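Local coordinates for DUF2666 domain-containing protein (Pyrococcus furiosus, PDB 3V68) that is of unknown cellular function, belongs to the DUF2666 family and probably binds double-stranded DNA, at residues A[36-41]-A[116-121]; A[173-178]-A[222-227]. One frame throughout, in Å; residues are numbered along the deposited sequence.

Interaction 1: residues A[36-41]-A[116-121]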
loop_
_atom_site.group_PDB
_atom_site.type_symbol
_atom_site.label_atom_id
_atom_site.label_comp_id
_atom_site.label_asym_id
_atom_site.label_seq_id
_atom_site.Cartn_x
_atom_site.Cartn_y
_atom_site.Cartn_z
ATOM N N VAL A 36 -9.668 0.194 4.697
ATOM C CA VAL A 36 -9.613 0.479 3.265
ATOM C C VAL A 36 -8.205 0.235 2.718
ATOM O O VAL A 36 -8.042 -0.445 1.702
ATOM C CB VAL A 36 -10.096 1.914 2.959
ATOM C CG1 VAL A 36 -9.765 2.311 1.529
ATOM C CG2 VAL A 36 -11.597 2.034 3.208
ATOM N N SER A 37 -7.197 0.775 3.403
ATOM C CA SER A 37 -5.801 0.584 3.002
ATOM C C SER A 37 -5.451 -0.903 2.909
ATOM O O SER A 37 -4.904 -1.356 1.903
ATOM C CB SER A 37 -4.858 1.290 3.982
ATOM O OG SER A 37 -3.508 0.917 3.749
ATOM N N ASN A 38 -5.785 -1.666 3.946
ATOM C CA ASN A 38 -5.490 -3.100 3.959
ATOM C C ASN A 38 -6.188 -3.830 2.811
ATOM O O ASN A 38 -5.596 -4.696 2.154
ATOM C CB ASN A 38 -5.920 -3.724 5.291
ATOM C CG ASN A 38 -5.132 -3.194 6.481
ATOM O OD1 ASN A 38 -4.040 -2.637 6.335
ATOM N ND2 ASN A 38 -5.690 -3.369 7.676
ATOM N N THR A 39 -7.436 -3.448 2.564
ATOM C CA THR A 39 -8.278 -4.086 1.549
ATOM C C THR A 39 -7.778 -3.813 0.137
ATOM O O THR A 39 -7.563 -4.747 -0.637
ATOM C CB THR A 39 -9.744 -3.651 1.699
ATOM O OG1 THR A 39 -10.174 -3.933 3.036
ATOM C CG2 THR A 39 -10.649 -4.405 0.718
ATOM N N VAL A 40 -7.590 -2.541 -0.204
ATOM C CA VAL A 40 -7.172 -2.212 -1.565
ATOM C C VAL A 40 -5.757 -2.707 -1.856
ATOM O O VAL A 40 -5.470 -3.159 -2.967
ATOM C CB VAL A 40 -7.364 -0.719 -1.924
ATOM C CG1 VAL A 40 -8.819 -0.314 -1.728
ATOM C CG2 VAL A 40 -6.436 0.189 -1.115
ATOM N N SER A 41 -4.884 -2.655 -0.854
ATOM C CA SER A 41 -3.507 -3.123 -1.031
ATOM C C SER A 41 -3.464 -4.618 -1.322
ATOM O O SER A 41 -2.654 -5.071 -2.129
ATOM C CB SER A 41 -2.661 -2.800 0.193
ATOM O OG SER A 41 -2.496 -1.401 0.335
ATOM N N ILE A 116 3.006 -3.537 8.956
ATOM C CA ILE A 116 2.871 -3.001 7.605
ATOM C C ILE A 116 1.408 -2.659 7.327
ATOM O O ILE A 116 1.076 -1.521 6.977
ATOM C CB ILE A 116 3.393 -4.020 6.553
ATOM C CG1 ILE A 116 4.885 -4.342 6.771
ATOM C CG2 ILE A 116 3.117 -3.531 5.132
ATOM C CD1 ILE A 116 5.809 -3.117 6.868
ATOM N N GLU A 117 0.537 -3.651 7.482
ATOM C CA GLU A 117 -0.894 -3.405 7.456
ATOM C C GLU A 117 -1.274 -2.577 8.675
ATOM O O GLU A 117 -0.659 -2.690 9.736
ATOM C CB GLU A 117 -1.676 -4.721 7.438
ATOM C CG GLU A 117 -1.480 -5.511 6.145
ATOM C CD GLU A 117 -2.349 -6.752 6.062
ATOM O OE1 GLU A 117 -2.304 -7.592 6.990
ATOM O OE2 GLU A 117 -3.073 -6.898 5.059
ATOM N N PHE A 118 -2.274 -1.728 8.504
ATOM C CA PHE A 118 -2.846 -0.979 9.612
ATOM C C PHE A 118 -3.771 -1.866 10.438
ATOM O O PHE A 118 -4.139 -2.950 9.995
ATOM C CB PHE A 118 -3.579 0.249 9.072
ATOM C CG PHE A 118 -2.657 1.309 8.562
ATOM C CD1 PHE A 118 -2.249 2.348 9.394
ATOM C CD2 PHE A 118 -2.172 1.263 7.255
ATOM C CE1 PHE A 118 -1.373 3.336 8.932
ATOM C CE2 PHE A 118 -1.297 2.248 6.790
ATOM C CZ PHE A 118 -0.902 3.278 7.631
ATOM N N PRO A 119 -4.133 -1.420 11.654
ATOM C CA PRO A 119 -5.024 -2.219 12.491
ATOM C C PRO A 119 -6.353 -2.505 11.806
ATOM O O PRO A 119 -6.797 -1.726 10.962
ATOM C CB PRO A 119 -5.263 -1.312 13.702
ATOM C CG PRO A 119 -4.058 -0.458 13.762
ATOM C CD PRO A 119 -3.724 -0.178 12.334
ATOM N N GLY A 120 -6.959 -3.639 12.140
ATOM C CA GLY A 120 -8.365 -3.874 11.799
ATOM C C GLY A 120 -8.660 -4.848 10.679
ATOM O O GLY A 120 -9.828 -5.152 10.421
ATOM N N GLY A 121 -7.623 -5.342 10.013
ATOM C CA GLY A 121 -7.806 -6.310 8.936
ATOM C C GLY A 121 -8.495 -5.735 7.715
ATOM O O GLY A 121 -8.404 -4.532 7.447
HETATM O O HOH W 1 -2.852 -5.450 2.697
#
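Glu-117 meets helix 26-43 through its CB, which lies 3.3 Å from Asn-38 OD1. Its carboxylate reaches the helix through a water. That water donates to Glu-117 OE2 and to the backbone O of Asn-38. At Phe-118 the backbone is gripped twice by one amide. Phe-118 N gives a hydrogen bond to a lone pair of Asn-38 OD1 at 2.9 Å, somewhat bent at 135°. Asn-38 ND2 returns a straighter bond to Phe-118 O at 2.8 Å, coming from above that carbonyl's plane. The Phe-118 ring passes Ser-37, with CD2 3.8 Å from Ser-37 OG. Past Pro-119 and Gly-120 the chain turns back. Gly-121 O then takes the second N-H of Asn-38 ND2 at 3.0 Å. Both acceptors lie in the amide plane, so the two bonds fix its rotation. CG of Asn-38 stands anti to the carbonyl carbon (chi1 -65°), which aims the amide at the turn. With an alanine at Asn-38, Phe-118 N, Phe-118 O and Gly-121 O would probably lose these partners and the turn would be freer to shift. A buried helix asparagine bonded to backbone N-H and C=O groups thus ties the loop after helix 91-110 to helix 26-43.

Interaction 2: residues A[173-178]-A[222-227]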
loop_
_atom_site.group_PDB
_atom_site.type_symbol
_atom_site.label_atom_id
_atom_site.label_comp_id
_atom_site.label_asym_id
_atom_site.label_seq_id
_atom_site.Cartn_x
_atom_site.Cartn_y
_atom_site.Cartn_z
ATOM N N THR A 173 -4.298 7.807 -0.334
ATOM C CA THR A 173 -5.177 8.694 0.426
ATOM C C THR A 173 -5.315 8.207 1.865
ATOM O O THR A 173 -5.196 8.993 2.814
ATOM C CB THR A 173 -6.563 8.802 -0.228
ATOM O OG1 THR A 173 -6.446 9.556 -1.440
ATOM C CG2 THR A 173 -7.583 9.482 0.704
ATOM N N ALA A 174 -5.558 6.909 2.015
ATOM C CA ALA A 174 -5.720 6.323 3.339
ATOM C C ALA A 174 -4.472 6.515 4.189
ATOM O O ALA A 174 -4.563 6.969 5.323
ATOM C CB ALA A 174 -6.087 4.844 3.239
ATOM N N VAL A 175 -3.313 6.183 3.628
ATOM C CA VAL A 175 -2.035 6.328 4.328
ATOM C C VAL A 175 -1.761 7.793 4.689
ATOM O O VAL A 175 -1.324 8.093 5.802
ATOM C CB VAL A 175 -0.864 5.714 3.509
ATOM C CG1 VAL A 175 0.479 5.976 4.185
ATOM C CG2 VAL A 175 -1.066 4.220 3.345
ATOM N N ASN A 176 -2.046 8.703 3.762
ATOM C CA ASN A 176 -1.858 10.132 4.014
ATOM C C ASN A 176 -2.751 10.641 5.147
ATOM O O ASN A 176 -2.311 11.422 5.993
ATOM C CB ASN A 176 -2.107 10.940 2.734
ATOM C CG ASN A 176 -2.002 12.442 2.956
ATOM O OD1 ASN A 176 -1.019 12.933 3.504
ATOM N ND2 ASN A 176 -3.017 13.173 2.523
ATOM N N LYS A 177 -4.000 10.187 5.169
ATOM C CA LYS A 177 -4.991 10.764 6.071
ATOM C C LYS A 177 -5.073 10.111 7.448
ATOM O O LYS A 177 -5.514 10.748 8.399
ATOM C CB LYS A 177 -6.373 10.816 5.408
ATOM C CG LYS A 177 -6.456 11.774 4.215
ATOM C CD LYS A 177 -6.099 13.224 4.583
ATOM C CE LYS A 177 -7.106 13.842 5.553
ATOM N NZ LYS A 177 -6.699 15.222 5.935
ATOM N N ILE A 178 -4.662 8.848 7.566
ATOM C CA ILE A 178 -4.673 8.186 8.874
ATOM C C ILE A 178 -3.857 8.981 9.902
ATOM O O ILE A 178 -4.285 9.147 11.047
ATOM C CB ILE A 178 -4.203 6.705 8.796
ATOM C CG1 ILE A 178 -5.266 5.843 8.113
ATOM C CG2 ILE A 178 -3.921 6.134 10.196
ATOM C CD1 ILE A 178 -4.740 4.506 7.598
ATOM N N VAL A 222 3.332 3.370 14.949
ATOM C CA VAL A 222 4.296 2.325 14.573
ATOM C C VAL A 222 4.255 1.951 13.088
ATOM O O VAL A 222 5.281 1.575 12.533
ATOM C CB VAL A 222 4.217 1.055 15.465
ATOM C CG1 VAL A 222 4.496 1.411 16.926
ATOM C CG2 VAL A 222 2.877 0.334 15.296
ATOM N N ARG A 223 3.085 2.062 12.455
ATOM C CA ARG A 223 2.972 1.830 11.006
ATOM C C ARG A 223 3.790 2.842 10.214
ATOM O O ARG A 223 4.356 2.508 9.172
ATOM C CB ARG A 223 1.514 1.875 10.527
ATOM C CG ARG A 223 0.791 0.537 10.535
ATOM C CD ARG A 223 0.442 0.115 11.952
ATOM N NE ARG A 223 -0.049 -1.255 11.992
ATOM C CZ ARG A 223 -0.350 -1.917 13.103
ATOM N NH1 ARG A 223 -0.221 -1.342 14.295
ATOM N NH2 ARG A 223 -0.783 -3.169 13.015
ATOM N N TYR A 224 3.848 4.073 10.712
ATOM C CA TYR A 224 4.617 5.120 10.047
ATOM C C TYR A 224 6.102 4.999 10.357
ATOM O O TYR A 224 6.939 5.254 9.494
ATOM C CB TYR A 224 4.048 6.503 10.383
ATOM C CG TYR A 224 2.675 6.670 9.782
ATOM C CD1 TYR A 224 2.529 7.031 8.446
ATOM C CD2 TYR A 224 1.528 6.405 10.530
ATOM C CE1 TYR A 224 1.265 7.154 7.871
ATOM C CE2 TYR A 224 0.263 6.524 9.968
ATOM C CZ TYR A 224 0.145 6.901 8.646
ATOM O OH TYR A 224 -1.105 7.011 8.102
ATOM N N ALA A 225 6.425 4.567 11.574
ATOM C CA ALA A 225 7.805 4.284 11.929
ATOM C C ALA A 225 8.357 3.147 11.077
ATOM O O ALA A 225 9.483 3.227 10.599
ATOM C CB ALA A 225 7.930 3.973 13.412
ATOM N N ALA A 226 7.556 2.097 10.866
ATOM C CA ALA A 226 7.986 1.009 9.989
ATOM C C ALA A 226 8.234 1.498 8.564
ATOM O O ALA A 226 9.245 1.153 7.954
ATOM C CB ALA A 226 6.981 -0.133 10.003
ATOM N N ARG A 227 7.319 2.312 8.045
ATOM C CA ARG A 227 7.463 2.855 6.699
ATOM C C ARG A 227 8.703 3.741 6.590
ATOM O O ARG A 227 9.434 3.662 5.606
ATOM C CB ARG A 227 6.206 3.617 6.293
ATOM C CG ARG A 227 5.079 2.681 5.889
ATOM C CD ARG A 227 3.728 3.372 5.897
ATOM N NE ARG A 227 2.741 2.553 5.197
ATOM C CZ ARG A 227 2.149 1.478 5.712
ATOM N NH1 ARG A 227 2.420 1.079 6.954
ATOM N NH2 ARG A 227 1.283 0.797 4.979
#
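Helix segments 173-178 and 222-227 run at 118° between their N-to-C directions, with axes 11.6 Å apart at closest approach, and Val-175 and Tyr-224 have the nearest CA atoms. This is a helix-helix contact within the second DUF2666 range. It joins helix 160-181 to helix 219-231. The backbones stay well apart, and long side chains bridge them.

Tyr-224 does most of the bridging. Its CG stands anti to the carbonyl carbon (chi1 -67°), and the ring carries the hydroxyl across to the other helix. Two apolar groups meet the ring. Val-175 CG1 lies 3.9 Å from Tyr-224 CE1, the two side chains running past each other in opposite directions. Ile-178 CG2 comes to the other carbon next to CZ, 4.2 Å from Tyr-224 CE2, near the ring plane and so at the edge. Ile-178 CB also sits 3.2 Å from Tyr-224 OH. The phenol end is thus bordered by both aliphatic residues. Ile-178 also packs on Leu-33 and Ser-34 of helix 26-43.

Arg-227 adds a smaller contact. Val-175 CG1 is 4.2 Å from Arg-227 NE, oblique to the guanidinium. The charge of Arg-227 is paired with Asp-238, which Val-175 also touches. Within its own helix, Arg-227 NH1 reaches back to Arg-223 O, a long bond of 3.3 Å but nearly straight. That carbonyl also takes Arg-227 N, from the opposite face of its plane.

One polar bond crosses between the segments. Tyr-224 OH donates to Val-175 O at 2.6 Å, in the carbonyl plane and on a lone pair, and the oxygen lies in the plane of the tyrosine ring.

Interaction 1 closes along the chain before interaction 2 opens, and their centres are about 10 Å apart. They touch through the loop 116-121 and helix 219-231. Arg-223 NE probably hydrogen-bonds Glu-117 O at 2.7 Å. Arg-227 NH1 does likewise with Ile-116 O at 2.9 Å. The Phe-118 ring packs on both arginines, with CE1 3.6 Å from Arg-223 CB. The first segments meet too, where Ala-174 touches Ser-37. Each contact belongs to one DUF2666 copy, and the bonds from Arg-223 and Arg-227 join the two. A bound methylpentanediol, probably from the crystallisation liquor, lies about 3 Å from the Tyr-224 side chain.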